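Local coordinates for protein DNA ligase (Archaeoglobus fulgidus, PDB 3GDE) that probably seals nicks in double-stranded DNA during replication, recombination and repair, using ATP and magnesium to join a 3'-hydroxyl to a 5'-phosphate, at residues E113-R118 with T144-L149; V260-S265 with V292-I297; V285-K290 with N366-I371; E426-V431 with E538-E543; V502-Y507 with F527-D532. All blocks are in the same frame, centred on the assembly; numbering follows the deposited sequence.

Interaction 1 of 5, residues E113-R118 with T144-L149; sequences EELTVR and TGLYGL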
# COMPACT_ATOMS: atom_id res chain seq x y z
N GLU A 113 -6.85 -14.26 -32.19
CA GLU A 113 -6.78 -13.84 -30.81
C GLU A 113 -5.93 -12.59 -30.71
O GLU A 113 -5.36 -12.15 -31.71
CB GLU A 113 -6.23 -14.98 -29.95
CG GLU A 113 -7.22 -16.13 -29.79
CD GLU A 113 -6.70 -17.24 -28.92
OE1 GLU A 113 -5.48 -17.50 -28.95
OE2 GLU A 113 -7.52 -17.87 -28.20
N GLU A 114 -5.87 -12.04 -29.50
CA GLU A 114 -5.30 -10.72 -29.22
C GLU A 114 -6.43 -9.79 -28.78
O GLU A 114 -7.51 -9.80 -29.37
CB GLU A 114 -4.54 -10.13 -30.44
CG GLU A 114 -3.02 -10.48 -30.50
CD GLU A 114 -2.50 -10.88 -31.91
OE1 GLU A 114 -1.43 -11.54 -31.98
OE2 GLU A 114 -3.15 -10.54 -32.94
N LEU A 115 -6.21 -9.01 -27.73
CA LEU A 115 -7.10 -7.89 -27.46
C LEU A 115 -6.32 -6.66 -27.12
O LEU A 115 -5.17 -6.73 -26.73
CB LEU A 115 -8.17 -8.17 -26.39
CG LEU A 115 -7.98 -8.93 -25.08
CD1 LEU A 115 -8.27 -10.38 -25.34
CD2 LEU A 115 -6.63 -8.73 -24.40
N THR A 116 -6.98 -5.52 -27.31
CA THR A 116 -6.37 -4.23 -27.09
C THR A 116 -6.30 -3.94 -25.61
O THR A 116 -7.13 -4.42 -24.83
CB THR A 116 -7.16 -3.10 -27.81
OG1 THR A 116 -8.46 -2.99 -27.24
CG2 THR A 116 -7.27 -3.39 -29.31
N VAL A 117 -5.30 -3.16 -25.23
CA VAL A 117 -5.21 -2.63 -23.89
C VAL A 117 -6.50 -1.86 -23.57
O VAL A 117 -6.99 -1.88 -22.44
CB VAL A 117 -3.97 -1.72 -23.77
CG1 VAL A 117 -3.86 -1.11 -22.37
CG2 VAL A 117 -2.70 -2.51 -24.13
N ARG A 118 -7.06 -1.21 -24.59
CA ARG A 118 -8.29 -0.44 -24.42
C ARG A 118 -9.46 -1.34 -23.99
O ARG A 118 -10.16 -1.02 -23.04
CB ARG A 118 -8.61 0.36 -25.69
CG ARG A 118 -9.42 1.65 -25.45
CD ARG A 118 -8.54 2.89 -25.10
NE ARG A 118 -7.16 2.55 -24.73
CZ ARG A 118 -6.71 2.41 -23.48
NH1 ARG A 118 -7.52 2.59 -22.43
NH2 ARG A 118 -5.44 2.08 -23.29
N THR A 144 -14.31 -14.66 -18.62
CA THR A 144 -14.44 -15.75 -19.60
C THR A 144 -14.41 -15.26 -21.05
O THR A 144 -13.81 -15.89 -21.92
CB THR A 144 -15.76 -16.54 -19.36
OG1 THR A 144 -15.71 -17.18 -18.09
CG2 THR A 144 -16.01 -17.61 -20.46
N GLY A 145 -15.07 -14.13 -21.30
CA GLY A 145 -15.05 -13.52 -22.61
C GLY A 145 -13.67 -13.02 -22.99
O GLY A 145 -13.28 -13.09 -24.16
N LEU A 146 -12.93 -12.54 -21.99
CA LEU A 146 -11.59 -12.00 -22.20
C LEU A 146 -10.59 -13.13 -22.47
O LEU A 146 -9.76 -13.04 -23.39
CB LEU A 146 -11.18 -11.18 -20.97
CG LEU A 146 -10.45 -9.85 -21.12
CD1 LEU A 146 -11.20 -8.87 -22.05
CD2 LEU A 146 -10.23 -9.23 -19.74
N TYR A 147 -10.67 -14.20 -21.68
CA TYR A 147 -9.81 -15.38 -21.88
C TYR A 147 -10.08 -16.09 -23.21
O TYR A 147 -9.17 -16.69 -23.78
CB TYR A 147 -9.98 -16.38 -20.74
CG TYR A 147 -9.22 -16.07 -19.47
CD1 TYR A 147 -9.88 -15.99 -18.25
CD2 TYR A 147 -7.84 -15.86 -19.49
CE1 TYR A 147 -9.19 -15.71 -17.06
CE2 TYR A 147 -7.13 -15.57 -18.31
CZ TYR A 147 -7.81 -15.50 -17.10
OH TYR A 147 -7.13 -15.23 -15.94
N GLY A 148 -11.32 -16.04 -23.68
CA GLY A 148 -11.68 -16.58 -25.00
C GLY A 148 -11.06 -15.84 -26.17
O GLY A 148 -10.91 -16.41 -27.25
N LEU A 149 -10.70 -14.57 -25.98
CA LEU A 149 -10.12 -13.73 -27.04
C LEU A 149 -8.60 -13.54 -26.94
O LEU A 149 -7.97 -13.06 -27.89
CB LEU A 149 -10.80 -12.36 -27.05
CG LEU A 149 -12.05 -12.01 -27.85
CD1 LEU A 149 -12.73 -13.17 -28.54
CD2 LEU A 149 -13.02 -11.27 -26.94

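Interaction 2 of 5, residues V260-S265 with V292-I297; sequences VHWDGS and VKPGVI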
# COMPACT_ATOMS: atom_id res chain seq x y z
N VAL A 260 -7.18 14.66 5.71
CA VAL A 260 -8.54 15.16 5.54
C VAL A 260 -8.57 16.28 4.50
O VAL A 260 -7.82 17.26 4.62
CB VAL A 260 -9.13 15.63 6.90
CG1 VAL A 260 -10.43 16.41 6.71
CG2 VAL A 260 -9.34 14.42 7.82
N HIS A 261 -9.43 16.12 3.50
CA HIS A 261 -9.57 17.07 2.40
C HIS A 261 -10.96 17.72 2.40
O HIS A 261 -11.97 17.01 2.43
CB HIS A 261 -9.35 16.36 1.06
CG HIS A 261 -7.98 15.80 0.88
ND1 HIS A 261 -7.08 16.31 -0.03
CD2 HIS A 261 -7.36 14.75 1.47
CE1 HIS A 261 -5.96 15.61 0.02
NE2 HIS A 261 -6.10 14.66 0.92
N TRP A 262 -11.00 19.05 2.35
CA TRP A 262 -12.25 19.81 2.51
C TRP A 262 -12.03 21.33 2.39
O TRP A 262 -11.13 21.84 3.05
CB TRP A 262 -12.82 19.49 3.91
CG TRP A 262 -13.72 20.53 4.54
CD1 TRP A 262 -13.35 21.53 5.39
CD2 TRP A 262 -15.14 20.64 4.37
NE1 TRP A 262 -14.46 22.27 5.77
CE2 TRP A 262 -15.56 21.74 5.16
CE3 TRP A 262 -16.09 19.92 3.65
CZ2 TRP A 262 -16.91 22.14 5.22
CZ3 TRP A 262 -17.43 20.31 3.72
CH2 TRP A 262 -17.82 21.41 4.50
N ASP A 263 -12.76 22.10 1.60
CA ASP A 263 -13.44 21.83 0.33
C ASP A 263 -14.16 23.10 -0.17
O ASP A 263 -13.60 23.78 -1.02
CB ASP A 263 -14.36 20.62 0.31
CG ASP A 263 -15.00 20.43 -1.05
OD1 ASP A 263 -14.41 20.87 -2.06
OD2 ASP A 263 -16.09 19.85 -1.10
N GLY A 264 -15.35 23.47 0.33
CA GLY A 264 -16.07 22.84 1.44
C GLY A 264 -17.51 22.47 1.08
O GLY A 264 -18.46 23.06 1.58
N SER A 265 -17.64 21.47 0.21
CA SER A 265 -18.92 20.93 -0.21
C SER A 265 -18.94 19.44 0.11
O SER A 265 -20.00 18.85 0.31
CB SER A 265 -19.11 21.15 -1.72
OG SER A 265 -18.47 22.35 -2.15
N VAL A 292 -14.07 22.64 10.97
CA VAL A 292 -12.93 23.10 10.17
C VAL A 292 -13.28 24.06 9.03
O VAL A 292 -14.34 23.97 8.40
CB VAL A 292 -11.93 21.95 9.75
CG1 VAL A 292 -11.85 20.84 10.82
CG2 VAL A 292 -12.26 21.37 8.41
N LYS A 293 -12.38 25.01 8.81
CA LYS A 293 -12.48 26.00 7.76
C LYS A 293 -12.30 25.33 6.39
O LYS A 293 -11.34 24.59 6.19
CB LYS A 293 -11.43 27.08 8.02
CG LYS A 293 -11.40 28.27 7.08
CD LYS A 293 -10.15 28.24 6.18
CE LYS A 293 -8.83 28.36 6.97
NZ LYS A 293 -8.62 29.68 7.67
N PRO A 294 -13.26 25.55 5.45
CA PRO A 294 -13.23 24.93 4.12
C PRO A 294 -12.01 25.36 3.31
O PRO A 294 -11.49 26.45 3.52
CB PRO A 294 -14.51 25.45 3.46
CG PRO A 294 -15.38 25.88 4.60
CD PRO A 294 -14.44 26.41 5.62
N GLY A 295 -11.57 24.50 2.39
CA GLY A 295 -10.43 24.81 1.52
C GLY A 295 -9.09 24.36 2.06
O GLY A 295 -8.06 24.99 1.80
N VAL A 296 -9.09 23.27 2.84
CA VAL A 296 -7.87 22.76 3.47
C VAL A 296 -7.61 21.28 3.21
O VAL A 296 -8.52 20.51 2.85
CB VAL A 296 -7.80 23.04 5.01
CG1 VAL A 296 -7.89 24.53 5.31
CG2 VAL A 296 -8.87 22.28 5.76
N ILE A 297 -6.35 20.89 3.40
CA ILE A 297 -5.97 19.49 3.48
C ILE A 297 -5.12 19.36 4.73
O ILE A 297 -4.07 19.98 4.86
CB ILE A 297 -5.22 19.00 2.22
CG1 ILE A 297 -6.16 19.01 1.03
CG2 ILE A 297 -4.65 17.58 2.45
CD1 ILE A 297 -5.48 19.08 -0.29

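Interaction 3 of 5, residues V285-K290 with N366-I371; sequences VEEIKK and NESEKI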
# COMPACT_ATOMS: atom_id res chain seq x y z
N VAL A 285 -16.42 12.90 9.64
CA VAL A 285 -16.82 13.74 8.49
C VAL A 285 -17.71 14.92 8.92
O VAL A 285 -17.40 16.08 8.60
CB VAL A 285 -17.48 12.88 7.35
CG1 VAL A 285 -18.19 13.74 6.32
CG2 VAL A 285 -16.42 12.03 6.67
N GLU A 286 -18.79 14.64 9.66
CA GLU A 286 -19.70 15.69 10.14
C GLU A 286 -19.00 16.71 11.04
O GLU A 286 -19.24 17.91 10.89
CB GLU A 286 -20.92 15.10 10.85
CG GLU A 286 -21.98 14.52 9.92
CD GLU A 286 -22.58 15.53 8.93
OE1 GLU A 286 -23.08 15.09 7.87
OE2 GLU A 286 -22.56 16.76 9.20
N GLU A 287 -18.13 16.23 11.93
CA GLU A 287 -17.39 17.10 12.85
C GLU A 287 -16.43 18.02 12.12
O GLU A 287 -16.19 19.15 12.56
CB GLU A 287 -16.62 16.29 13.89
CG GLU A 287 -17.49 15.42 14.77
CD GLU A 287 -18.25 16.19 15.84
OE1 GLU A 287 -17.80 17.30 16.23
OE2 GLU A 287 -19.30 15.68 16.29
N ILE A 288 -15.87 17.53 11.03
CA ILE A 288 -15.01 18.34 10.15
C ILE A 288 -15.80 19.48 9.48
O ILE A 288 -15.34 20.62 9.42
CB ILE A 288 -14.28 17.43 9.13
CG1 ILE A 288 -13.04 16.81 9.78
CG2 ILE A 288 -13.91 18.18 7.86
CD1 ILE A 288 -12.71 15.42 9.31
N LYS A 289 -17.01 19.15 9.01
CA LYS A 289 -17.90 20.13 8.37
C LYS A 289 -18.32 21.26 9.30
O LYS A 289 -18.49 22.39 8.85
CB LYS A 289 -19.11 19.43 7.76
CG LYS A 289 -18.74 18.47 6.65
CD LYS A 289 -19.95 17.89 5.94
CE LYS A 289 -19.50 17.17 4.69
NZ LYS A 289 -20.60 16.37 4.07
N LYS A 290 -18.47 20.97 10.59
CA LYS A 290 -18.78 22.05 11.53
C LYS A 290 -17.58 22.72 12.18
O LYS A 290 -17.64 23.90 12.52
CB LYS A 290 -19.85 21.66 12.57
CG LYS A 290 -19.64 20.36 13.30
CD LYS A 290 -20.68 20.20 14.38
CE LYS A 290 -20.92 18.74 14.72
NZ LYS A 290 -21.75 18.59 15.96
N ASN A 366 -11.48 24.97 14.50
CA ASN A 366 -12.15 25.46 15.69
C ASN A 366 -12.40 24.23 16.56
O ASN A 366 -13.25 23.39 16.25
CB ASN A 366 -13.45 26.17 15.29
CG ASN A 366 -14.46 26.23 16.42
OD1 ASN A 366 -14.34 27.05 17.33
ND2 ASN A 366 -15.46 25.34 16.37
N GLU A 367 -11.62 24.13 17.64
CA GLU A 367 -11.63 22.94 18.50
C GLU A 367 -13.00 22.66 19.10
O GLU A 367 -13.68 23.55 19.60
CB GLU A 367 -10.55 23.04 19.59
CG GLU A 367 -9.11 22.95 19.06
CD GLU A 367 -8.09 22.55 20.12
OE1 GLU A 367 -7.17 23.35 20.39
OE2 GLU A 367 -8.19 21.43 20.68
N SER A 368 -13.42 21.40 19.00
CA SER A 368 -14.64 20.92 19.63
C SER A 368 -14.32 19.66 20.44
O SER A 368 -13.15 19.32 20.65
CB SER A 368 -15.72 20.64 18.57
OG SER A 368 -15.25 19.77 17.56
N GLU A 369 -15.36 18.95 20.90
CA GLU A 369 -15.14 17.74 21.68
C GLU A 369 -14.54 16.62 20.83
O GLU A 369 -13.78 15.79 21.33
CB GLU A 369 -16.42 17.28 22.40
CG GLU A 369 -17.53 16.77 21.48
CD GLU A 369 -18.38 15.66 22.10
OE1 GLU A 369 -19.36 15.22 21.44
OE2 GLU A 369 -18.07 15.21 23.24
N LYS A 370 -14.87 16.61 19.54
CA LYS A 370 -14.45 15.54 18.64
C LYS A 370 -13.32 15.93 17.67
O LYS A 370 -12.76 15.06 17.01
CB LYS A 370 -15.64 14.96 17.88
CG LYS A 370 -16.66 14.23 18.75
CD LYS A 370 -17.44 13.20 17.93
CE LYS A 370 -18.67 12.70 18.69
NZ LYS A 370 -19.46 11.70 17.91
N ILE A 371 -13.00 17.23 17.59
CA ILE A 371 -11.92 17.73 16.73
C ILE A 371 -10.95 18.58 17.54
O ILE A 371 -11.32 19.64 18.06
CB ILE A 371 -12.45 18.57 15.50
CG1 ILE A 371 -13.39 17.75 14.59
CG2 ILE A 371 -11.30 19.21 14.71
CD1 ILE A 371 -12.79 16.48 13.96
O HOH W 1 -18.08 18.24 18.68

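Interaction 4 of 5, residues E426-V431 with E538-E543; sequences ETLDLV and EADTIE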
# COMPACT_ATOMS: atom_id res chain seq x y z
N GLU A 426 9.09 -0.88 17.85
CA GLU A 426 8.32 -0.95 16.61
C GLU A 426 7.81 -2.35 16.37
O GLU A 426 8.44 -3.32 16.79
CB GLU A 426 9.18 -0.52 15.42
CG GLU A 426 9.64 0.93 15.46
CD GLU A 426 8.49 1.89 15.57
OE1 GLU A 426 8.34 2.49 16.65
OE2 GLU A 426 7.71 2.02 14.60
N THR A 427 6.65 -2.45 15.73
CA THR A 427 6.25 -3.70 15.10
C THR A 427 6.49 -3.52 13.61
O THR A 427 6.72 -2.40 13.14
CB THR A 427 4.78 -4.10 15.38
OG1 THR A 427 3.88 -3.08 14.89
CG2 THR A 427 4.56 -4.35 16.86
N LEU A 428 6.48 -4.63 12.89
CA LEU A 428 6.69 -4.60 11.44
C LEU A 428 5.50 -5.20 10.76
O LEU A 428 4.85 -6.09 11.30
CB LEU A 428 7.95 -5.38 11.06
CG LEU A 428 9.29 -4.72 11.40
CD1 LEU A 428 10.38 -5.78 11.42
CD2 LEU A 428 9.60 -3.58 10.44
N ASP A 429 5.20 -4.72 9.56
CA ASP A 429 4.23 -5.41 8.77
C ASP A 429 4.90 -6.08 7.56
O ASP A 429 5.60 -5.44 6.78
CB ASP A 429 3.05 -4.52 8.45
CG ASP A 429 1.95 -4.61 9.53
OD1 ASP A 429 1.87 -3.75 10.45
OD2 ASP A 429 1.18 -5.61 9.46
N LEU A 430 4.72 -7.40 7.50
CA LEU A 430 5.48 -8.25 6.62
C LEU A 430 4.54 -9.15 5.82
O LEU A 430 3.50 -9.55 6.31
CB LEU A 430 6.51 -9.09 7.42
CG LEU A 430 7.53 -8.30 8.27
CD1 LEU A 430 8.22 -9.18 9.32
CD2 LEU A 430 8.58 -7.57 7.39
N VAL A 431 4.92 -9.42 4.58
CA VAL A 431 4.09 -10.25 3.69
C VAL A 431 4.23 -11.72 4.10
O VAL A 431 5.32 -12.19 4.39
CB VAL A 431 4.49 -10.07 2.19
CG1 VAL A 431 3.53 -10.85 1.26
CG2 VAL A 431 4.50 -8.60 1.82
N GLU A 538 2.43 -2.22 0.70
CA GLU A 538 2.53 -1.38 1.91
C GLU A 538 3.25 -2.09 3.07
O GLU A 538 3.26 -1.58 4.19
CB GLU A 538 1.16 -0.83 2.34
CG GLU A 538 0.59 0.25 1.42
CD GLU A 538 1.52 1.47 1.21
OE1 GLU A 538 1.41 2.10 0.14
OE2 GLU A 538 2.36 1.79 2.10
N ALA A 539 3.86 -3.24 2.79
CA ALA A 539 4.68 -3.93 3.78
C ALA A 539 5.94 -3.12 3.99
O ALA A 539 6.37 -2.38 3.11
CB ALA A 539 5.02 -5.32 3.32
N ASP A 540 6.52 -3.25 5.17
CA ASP A 540 7.75 -2.53 5.48
C ASP A 540 8.89 -2.93 4.55
O ASP A 540 8.99 -4.08 4.14
CB ASP A 540 8.11 -2.68 6.95
CG ASP A 540 7.23 -1.82 7.84
OD1 ASP A 540 7.41 -0.57 7.83
OD2 ASP A 540 6.36 -2.37 8.53
N THR A 541 9.71 -1.95 4.21
CA THR A 541 10.74 -2.09 3.19
C THR A 541 12.05 -2.59 3.77
O THR A 541 12.30 -2.44 4.97
CB THR A 541 10.98 -0.76 2.45
OG1 THR A 541 11.39 0.25 3.39
CG2 THR A 541 9.70 -0.29 1.75
N ILE A 542 12.88 -3.19 2.92
CA ILE A 542 14.24 -3.59 3.32
C ILE A 542 15.05 -2.42 3.94
O ILE A 542 15.84 -2.63 4.86
CB ILE A 542 15.02 -4.27 2.15
CG1 ILE A 542 16.39 -4.79 2.62
CG2 ILE A 542 15.16 -3.33 0.94
CD1 ILE A 542 16.32 -5.87 3.69
N GLU A 543 14.81 -1.21 3.44
CA GLU A 543 15.40 0.01 3.99
C GLU A 543 14.97 0.26 5.44
O GLU A 543 15.80 0.60 6.28
CB GLU A 543 15.07 1.22 3.11
CG GLU A 543 15.62 2.56 3.61
CD GLU A 543 15.71 3.63 2.52
OE1 GLU A 543 14.98 3.54 1.49
OE2 GLU A 543 16.51 4.58 2.71

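Interaction 5 of 5, residues V502-Y507 with F527-D532; sequences VFEVAY and FVRLRD. With PO4 (phosphate ion), chain D.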
# COMPACT_ATOMS: atom_id res chain seq x y z
N VAL A 502 -0.78 -9.44 4.77
CA VAL A 502 0.26 -8.81 5.57
C VAL A 502 -0.04 -9.02 7.06
O VAL A 502 -1.16 -8.78 7.51
CB VAL A 502 0.37 -7.28 5.21
CG1 VAL A 502 1.24 -6.53 6.22
CG2 VAL A 502 0.88 -7.10 3.78
N PHE A 503 0.95 -9.50 7.81
CA PHE A 503 0.81 -9.64 9.27
C PHE A 503 1.52 -8.49 9.97
O PHE A 503 2.59 -8.07 9.54
CB PHE A 503 1.48 -10.93 9.78
CG PHE A 503 0.75 -12.20 9.46
CD1 PHE A 503 -0.52 -12.19 8.89
CD2 PHE A 503 1.34 -13.43 9.76
CE1 PHE A 503 -1.19 -13.36 8.60
CE2 PHE A 503 0.67 -14.63 9.48
CZ PHE A 503 -0.59 -14.60 8.90
N GLU A 504 0.93 -7.98 11.05
CA GLU A 504 1.69 -7.18 12.01
C GLU A 504 2.48 -8.11 12.94
O GLU A 504 1.90 -8.99 13.59
CB GLU A 504 0.80 -6.23 12.82
CG GLU A 504 1.60 -5.30 13.74
CD GLU A 504 0.76 -4.32 14.53
OE1 GLU A 504 -0.45 -4.16 14.21
OE2 GLU A 504 1.31 -3.69 15.47
N VAL A 505 3.79 -7.91 12.99
CA VAL A 505 4.72 -8.79 13.68
C VAL A 505 5.57 -8.00 14.68
O VAL A 505 6.19 -6.99 14.32
CB VAL A 505 5.65 -9.51 12.67
CG1 VAL A 505 6.62 -10.45 13.38
CG2 VAL A 505 4.84 -10.29 11.64
N ALA A 506 5.60 -8.48 15.93
CA ALA A 506 6.53 -7.97 16.94
C ALA A 506 7.78 -8.86 16.97
O ALA A 506 7.76 -9.99 16.51
CB ALA A 506 5.86 -7.94 18.31
N TYR A 507 8.86 -8.34 17.54
CA TYR A 507 10.11 -9.07 17.61
C TYR A 507 10.93 -8.58 18.80
O TYR A 507 10.69 -7.49 19.32
CB TYR A 507 10.90 -8.88 16.31
CG TYR A 507 11.21 -7.43 16.01
CD1 TYR A 507 12.45 -6.89 16.34
CD2 TYR A 507 10.27 -6.60 15.39
CE1 TYR A 507 12.75 -5.56 16.09
CE2 TYR A 507 10.56 -5.25 15.12
CZ TYR A 507 11.80 -4.74 15.48
OH TYR A 507 12.12 -3.41 15.22
N PHE A 527 3.27 -12.95 16.45
CA PHE A 527 2.12 -12.47 15.71
C PHE A 527 1.28 -11.54 16.57
O PHE A 527 0.92 -11.88 17.69
CB PHE A 527 1.29 -13.66 15.22
CG PHE A 527 0.02 -13.28 14.46
CD1 PHE A 527 0.08 -12.85 13.13
CD2 PHE A 527 -1.23 -13.39 15.07
CE1 PHE A 527 -1.09 -12.51 12.44
CE2 PHE A 527 -2.40 -13.06 14.38
CZ PHE A 527 -2.33 -12.63 13.06
N VAL A 528 1.00 -10.35 16.04
CA VAL A 528 0.11 -9.39 16.68
C VAL A 528 -1.30 -9.49 16.07
O VAL A 528 -2.26 -9.82 16.77
CB VAL A 528 0.68 -7.95 16.60
CG1 VAL A 528 -0.19 -6.98 17.39
CG2 VAL A 528 2.13 -7.92 17.12
N ARG A 529 -1.41 -9.21 14.77
CA ARG A 529 -2.66 -9.35 14.02
C ARG A 529 -2.47 -9.34 12.51
O ARG A 529 -1.43 -8.90 11.99
CB ARG A 529 -3.64 -8.23 14.40
CG ARG A 529 -3.17 -6.84 14.02
CD ARG A 529 -4.08 -5.81 14.67
NE ARG A 529 -3.28 -4.87 15.45
CZ ARG A 529 -3.14 -4.90 16.78
NH1 ARG A 529 -3.78 -5.78 17.53
NH2 ARG A 529 -2.37 -4.00 17.35
N LEU A 530 -3.50 -9.81 11.80
CA LEU A 530 -3.58 -9.70 10.35
C LEU A 530 -3.86 -8.24 9.99
O LEU A 530 -4.75 -7.63 10.57
CB LEU A 530 -4.71 -10.60 9.82
CG LEU A 530 -5.11 -10.60 8.34
CD1 LEU A 530 -4.05 -11.27 7.44
CD2 LEU A 530 -6.44 -11.30 8.18
N ARG A 531 -3.12 -7.69 9.04
CA ARG A 531 -3.39 -6.32 8.60
C ARG A 531 -4.09 -6.27 7.24
O ARG A 531 -3.45 -6.21 6.19
CB ARG A 531 -2.12 -5.45 8.66
CG ARG A 531 -1.54 -5.31 10.07
CD ARG A 531 -2.46 -4.52 11.02
NE ARG A 531 -2.57 -3.12 10.61
CZ ARG A 531 -1.77 -2.14 11.02
NH1 ARG A 531 -0.80 -2.38 11.91
NH2 ARG A 531 -1.96 -0.91 10.56
N ASP A 532 -5.42 -6.29 7.28
CA ASP A 532 -6.23 -6.14 6.07
C ASP A 532 -6.12 -4.75 5.47
O ASP A 532 -6.31 -4.57 4.27
CB ASP A 532 -7.70 -6.47 6.35
CG ASP A 532 -7.96 -7.96 6.46
OD1 ASP A 532 -7.26 -8.74 5.76
OD2 ASP A 532 -8.87 -8.36 7.22
P PO4 D . 1.18 0.88 11.69
O1 PO4 D . -0.26 1.22 11.41
O2 PO4 D . 1.74 1.87 12.70
O3 PO4 D . 1.27 -0.51 12.29
O4 PO4 D . 1.98 0.96 10.41
O HOH W 2 -3.38 -8.16 4.40

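Interaction 1 of 5, residues E113-R118 with T144-L149
Leu115 lays its CD1 methyl against the C-terminal part of helix 135-149, 3.6 Å from CB of Leu149 and equally close to O of Leu146. Its CG stands between the backbone N and the carbonyl carbon (chi1 41°), a rotation that swings the isobutyl group in toward the helix, where its CG also lies 4.4 Å from CD1 of Leu146. A buried leucine suits this place, because Val120 of helix 117-129 packs on it as well. One residue earlier the main chain takes over: Glu114 N donates to Leu149 O at 2.8 Å. Glu113 runs its extended aliphatic part past the same oxygen, CB being 3.3 Å from Leu149 O. Within the helical DNA-binding domain, the contact thus ties the lead-in to helix 117-129, capped by Thr116, to helix 135-149. Its chemistry is divided: Leu115 and Leu146 contribute apolar burial, with Leu149 more exposed beside them, while the one direct polar link is between backbones and therefore owes nothing to the glutamate carboxylates.

Interaction 2 of 5, residues V260-S265 with V292-I297
Trp262 and Val296 form an antiparallel hydrogen-bonded pair, followed by the non-hydrogen-bonded pair His261 and Ile297, and the ladder opens with a G1 beta bulge in which Gly295 and Val296 both face Trp262. Trp262 N donates to Val296 O at 2.9 Å; the return bond from Val296 N is modelled so short that its exact length is doubtful, and Gly295 N adds a weak bond to Trp262 O. Gly295 fits the bulge because its positive phi (92°) would press a CB against the preceding carbonyl. On one face of the sheet the CG2 methyl of Ile297 sits over the His261 ring, a CH-pi contact 3.6 Å from the centroid, while His261 NE2 bonds to Gln259 and Tyr270 meets the ring roughly at right angles. On the other face the indole of Trp262 runs alongside Pro294, whose CG is 4.1 Å from Trp262 CZ2. The end of strand 256-262 in the adenylation domain is thereby joined to the segment leaving helix 282-291. Large and flat, tryptophan can pack along Pro294 and still offer a donor: its NE1 reaches Val292 O at 3.1 Å, coming from above the carbonyl plane, 60° out of it.

Interaction 3 of 5, residues V285-K290 with N366-I371
Glu287 curls across Lys370, the two side chains meeting at about a right angle. With chi1 -60° its CG lies beside its own backbone N, and a second bend at chi2 (-75°) folds the carboxylate back over the lysine's methylenes: CD is 3.5 Å from Lys370 CB and OE2 is 3.5 Å from Lys370 CD. Lys370 itself stays extended beyond CG, which carries its ammonium past the glutamate, NZ remaining 4.3 Å from Glu287 OE2. Next to this pair, Ile371 brings CG1 to 3.6 Å from Glu287 CB and its CD1 to 4.2 Å from Ile288 CG1, a branched apolar residue closing the buried side between helix 282-291 and the loop leading into strand 371-379 of the adenylation domain. A water donates to Glu287 OE1 at 2.6 Å and reaches Ser368 OG weakly; that hydroxyl also bonds to Ser291 OG. Lys290, on the glutamate's own helix, makes a long ion pair with OE2. The carboxylate is thus held by water and loosely placed lysines, while methylene contacts supply the close fit.

Interaction 4 of 5, residues E426-V431 with E538-E543
Two hydrogen bonds join Asp429 to Asp540 and carry the polar part of the contact. Asp429 N donates to Asp540 OD2 at 2.8 Å in an almost straight bond (176°), meeting the lone pair that points away from the other carboxylate oxygen; in return Asp540 N donates to Asp429 O at 2.9 Å. Aspartate suits the site because, with CG beside its own backbone N (chi1 -76°), its short side chain can imitate a strand carbonyl. Salt bridges lie just outside: Asp540 OD1 pairs with Arg544, which also holds Glu426, and Asp429 OD1 pairs with Lys534. Apolar contacts flank the bonds. Ala539 CB is 3.6 Å from Val431 CG2, small enough to let the chains close up, and Leu428 CD2 lies 3.9 Å from Asp540 CB. Asp540's side chain is about 6 Å from that of Arg414, a predicted ATP-binding residue. In the OB-fold domain, strand 428-437 pairs with strands 446-454 and 502-506, and Asp540 and Ile542 both bond by backbone to Leu454, flanking Thr541, which caps the C-terminal helix 542-550.

Interaction 5 of 5, residues V502-Y507 with F527-D532
Phe527 turns its edge to the face of Phe503 in a T-shaped pair, the planes at 74° and the centroids 4.8 Å apart, with CE1 of Phe527 over the middle of the Phe503 ring. Leu530 CD1 meets that ring at its edge, 3.7 Å from Phe503 CE1, so apolar groups fill this face of the sheet. The opposite face is charged. Glu504, fully extended (chi1 -175°), sends OE1 between two arginines: Arg531 NH1 comes from above the carboxylate plane at 2.9 Å, its guanidinium turned 60° from it, and Arg529 NE makes a weaker bond at 3.2 Å. Glu504 OE2 bonds to Thr427. Arg531 also grips a phosphate, probably from the crystallisation liquor, through NH1 to O3 at 2.8 Å and NH2 to O1 at 2.9 Å; NH2 also pairs with Asp533. Val528 and Arg529 both face Glu504, a classic beta bulge. Strand 502-506 lies between strands 526-530 and 428-437 of the OB-fold domain; helix 473-483 covers the phenylalanines, and adenylation-domain helix 313-321 packs against Glu504 and both arginines.

In the fold
Along the chain the five contacts follow the domain order of the ligase. Interaction 1 closes first, in the helical DNA-binding domain, its centre about 37 to 50 Å from those of the others. Interactions 2 and 3 come next and alternate in sequence within the adenylation domain; their centres are about 12 Å apart and they touch where Val260 and Trp262 pack on Ile288 of helix 282-291. Interactions 4 and 5 end the chain in the OB-fold domain, their centres about 10 Å apart, sharing the sheet through neighbouring strands 428-437 and 502-506. Interaction 5 falls within the chain span that interaction 4 bridges. Although about 32 Å separates the centres of interactions 3 and 5, adenylation-domain helix 313-321 reaches interaction 5, consistent with the closed conformation.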